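Local coordinates for Ice-binding protein (Flavobacteriaceae bacterium, PDB 5UYT), which probably binds to ice crystals through its two beta-solenoid domains and so acts as an antifreeze protein, at residues G302-L307 / N321-L326. Numbering follows the deposited sequence. Where two conformers were deposited one is given.
Sequences GQNLVL and NGKVTL
Leu307 and Leu326 run alongside each other in the same direction, with CB of Leu307 3.8 Å from CD2 of Leu326, inside one of the right-handed beta-helices of this ice-binding protein. With CG of Leu307 beside its own backbone N (chi1 -59°), CD1 also comes within 4.2 Å of CG2 of Val324, so one leucine touches both inward-facing residues of the neighbouring coil. Leu305 joins this apolar face more loosely, while Val306 and Thr325 point from the other face of the sheet.

Strands 305-307 and 323-326 are parallel, one coil stacked on the next, and strand 351-355 continues the stack beyond the second. Two near-linear bonds join them: Thr325 N donates to Leu305 O at 2.9 Å, and Thr325 O accepts from Leu307 N with an N-H...O angle of 168°. Upstream, regular pairing gives way to a type I' turn, Gly302 to Leu305, closed by Leu305 N on Gly302 O. The turn presents two consecutive amides to 321-326: Gln303 N reaches Asn321 O at 2.8 Å, while Asn304 N meets Lys323 O in its carbonyl plane, though the hydrogen bond is bent, with an N-H...O angle of 135°. CA of Gly302 lies 3.4 Å from Asn321 O, a CA-H...O contact.

At the outer edge the Asn304 side chain lies roughly perpendicular to that of Lys323, ND2 of Asn304 lying 3.6 Å from CE of Lys323. Nearby, a water donates to Leu305 O, already bonded to Thr325 N, and sits 2.7 Å from Thr325 OG1, thereby bridging the two strands.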
ATOM      1  N   GLY A 302      -3.728   3.910  -8.897  1.00 18.81           N
ATOM      2  CA  GLY A 302      -2.769   5.022  -8.942  1.00 18.62           C
ATOM      3  C   GLY A 302      -3.230   6.114  -7.998  1.00 18.29           C
ATOM      4  O   GLY A 302      -3.664   5.851  -6.871  1.00 18.04           O
ATOM      5  N   GLN A 303      -3.119   7.346  -8.458  1.00 18.73           N
ATOM      6  CA  GLN A 303      -3.525   8.516  -7.669  1.00 19.60           C
ATOM      7  C   GLN A 303      -2.868   8.495  -6.300  1.00 19.34           C
ATOM      8  O   GLN A 303      -3.518   8.812  -5.291  1.00 19.66           O
ATOM      9  CB  GLN A 303      -5.051   8.564  -7.506  1.00 22.04           C
ATOM     10  CG  GLN A 303      -5.810   8.595  -8.823  1.00 24.42           C
ATOM     11  CD  GLN A 303      -7.266   8.874  -8.559  1.00 27.61           C
ATOM     12  OE1 GLN A 303      -7.642  10.006  -8.336  1.00 30.71           O
ATOM     13  NE2 GLN A 303      -8.074   7.832  -8.492  1.00 30.57           N
ATOM     14  N   ASN A 304      -1.588   8.125  -6.280  1.00 18.21           N
ATOM     15  CA  ASN A 304      -0.767   8.118  -5.072  1.00 19.10           C
ATOM     16  C   ASN A 304      -1.161   7.033  -4.054  1.00 19.32           C
ATOM     17  O   ASN A 304      -0.888   7.160  -2.848  1.00 19.75           O
ATOM     18  CB  ASN A 304      -0.711   9.540  -4.465  1.00 21.38           C
ATOM     19  CG  ASN A 304      -0.475  10.597  -5.527  1.00 23.30           C
ATOM     20  OD1 ASN A 304      -1.285  11.504  -5.723  1.00 29.72           O
ATOM     21  ND2 ASN A 304       0.597  10.460  -6.245  1.00 24.52           N
ATOM     22  N   LEU A 305      -1.760   5.951  -4.549  1.00 18.75           N
ATOM     23  CA  LEU A 305      -2.024   4.772  -3.748  1.00 18.79           C
ATOM     24  C   LEU A 305      -0.676   4.225  -3.287  1.00 18.56           C
ATOM     25  O   LEU A 305       0.306   4.230  -4.058  1.00 18.64           O
ATOM     26  CB  LEU A 305      -2.699   3.695  -4.622  1.00 18.73           C
ATOM     27  CG  LEU A 305      -3.157   2.341  -4.067  1.00 19.42           C
ATOM     28  CD1 LEU A 305      -4.198   2.491  -2.951  1.00 21.19           C
ATOM     29  CD2 LEU A 305      -3.721   1.506  -5.235  1.00 19.20           C
ATOM     30  N   VAL A 306      -0.631   3.758  -2.044  1.00 18.52           N
ATOM     31  CA  VAL A 306       0.546   3.069  -1.525  1.00 17.83           C
ATOM     32  C   VAL A 306       0.111   1.654  -1.150  1.00 18.16           C
ATOM     33  O   VAL A 306      -0.916   1.471  -0.450  1.00 18.02           O
ATOM     34  CB  VAL A 306       1.111   3.793  -0.273  1.00 19.49           C
ATOM     35  CG1 VAL A 306       2.362   3.093   0.265  1.00 19.70           C
ATOM     36  CG2 VAL A 306       1.426   5.249  -0.596  1.00 19.78           C
ATOM     37  N   LEU A 307       0.911   0.672  -1.579  1.00 17.35           N
ATOM     38  CA  LEU A 307       0.687  -0.735  -1.282  1.00 17.71           C
ATOM     39  C   LEU A 307       1.842  -1.295  -0.429  1.00 17.70           C
ATOM     40  O   LEU A 307       2.917  -0.680  -0.334  1.00 18.29           O
ATOM     41  CB  LEU A 307       0.526  -1.533  -2.590  1.00 16.57           C
ATOM     42  CG  LEU A 307      -0.634  -1.073  -3.512  1.00 16.27           C
ATOM     43  CD1 LEU A 307      -0.694  -1.964  -4.775  1.00 16.16           C
ATOM     44  CD2 LEU A 307      -1.986  -1.061  -2.780  1.00 16.86           C
ATOM     45  N   ASN A 321      -3.354   5.620 -13.150  1.00 16.65           N
ATOM     46  CA  ASN A 321      -3.339   7.071 -13.356  1.00 17.53           C
ATOM     47  C   ASN A 321      -2.299   7.617 -12.406  1.00 17.00           C
ATOM     48  O   ASN A 321      -2.476   7.519 -11.165  1.00 17.38           O
ATOM     49  CB  ASN A 321      -4.706   7.724 -13.047  1.00 19.95           C
ATOM     50  CG  ASN A 321      -4.745   9.232 -13.403  1.00 23.24           C
ATOM     51  OD1 ASN A 321      -3.733   9.955 -13.335  1.00 22.75           O
ATOM     52  ND2 ASN A 321      -5.935   9.717 -13.804  1.00 28.38           N
ATOM     53  N   GLY A 322      -1.212   8.159 -12.953  1.00 15.92           N
ATOM     54  CA  GLY A 322      -0.222   8.757 -12.083  1.00 16.09           C
ATOM     55  C   GLY A 322       0.550   7.660 -11.359  1.00 15.98           C
ATOM     56  O   GLY A 322       0.943   6.670 -11.970  1.00 15.07           O
ATOM     57  N   LYS A 323       0.724   7.855 -10.054  1.00 16.92           N
ATOM     58  CA  LYS A 323       1.671   7.048  -9.304  1.00 16.13           C
ATOM     59  C   LYS A 323       1.035   6.003  -8.402  1.00 16.48           C
ATOM     60  O   LYS A 323       0.050   6.299  -7.699  1.00 16.70           O
ATOM     61  CB  LYS A 323       2.498   7.982  -8.410  1.00 17.26           C
ATOM     62  CG  LYS A 323       3.548   7.231  -7.559  1.00 18.47           C
ATOM     63  CD  LYS A 323       4.547   8.118  -6.829  1.00 20.47           C
ATOM     64  CE  LYS A 323       3.890   9.075  -5.863  1.00 22.81           C
ATOM     65  NZ  LYS A 323       4.919   9.831  -5.063  1.00 25.03           N
ATOM     66  N   VAL A 324       1.634   4.811  -8.405  1.00 15.51           N
ATOM     67  CA  VAL A 324       1.432   3.828  -7.334  0.50 15.30           C
ATOM     68  C   VAL A 324       2.800   3.570  -6.690  1.00 15.62           C
ATOM     69  O   VAL A 324       3.798   3.451  -7.395  1.00 15.03           O
ATOM     70  CB  VAL A 324       0.756   2.526  -7.859  0.50 14.42           C
ATOM     71  CG1 VAL A 324       1.621   1.810  -8.904  0.50 12.59           C
ATOM     72  CG2 VAL A 324       0.375   1.593  -6.703  0.50 14.49           C
ATOM     73  N   THR A 325       2.821   3.467  -5.353  1.00 16.20           N
ATOM     74  CA  THR A 325       4.048   3.212  -4.614  1.00 16.27           C
ATOM     75  C   THR A 325       3.966   1.880  -3.897  1.00 16.99           C
ATOM     76  O   THR A 325       2.886   1.506  -3.358  1.00 17.16           O
ATOM     77  CB  THR A 325       4.278   4.332  -3.592  1.00 17.09           C
ATOM     78  OG1 THR A 325       4.423   5.588  -4.271  1.00 17.10           O
ATOM     79  CG2 THR A 325       5.528   4.043  -2.719  1.00 17.71           C
ATOM     80  N   LEU A 326       5.081   1.143  -3.946  1.00 16.69           N
ATOM     81  CA  LEU A 326       5.212  -0.148  -3.268  1.00 17.06           C
ATOM     82  C   LEU A 326       6.171   0.013  -2.097  1.00 17.47           C
ATOM     83  O   LEU A 326       7.324   0.368  -2.276  1.00 17.60           O
ATOM     84  CB  LEU A 326       5.670  -1.231  -4.274  1.00 17.13           C
ATOM     85  CG  LEU A 326       4.758  -1.252  -5.526  1.00 17.44           C
ATOM     86  CD1 LEU A 326       5.365  -2.262  -6.506  1.00 17.51           C
ATOM     87  CD2 LEU A 326       3.302  -1.645  -5.169  1.00 17.10           C
TER
HETATM   88  O   HOH W   1       1.964   6.625  -4.139  1.00 20.94           O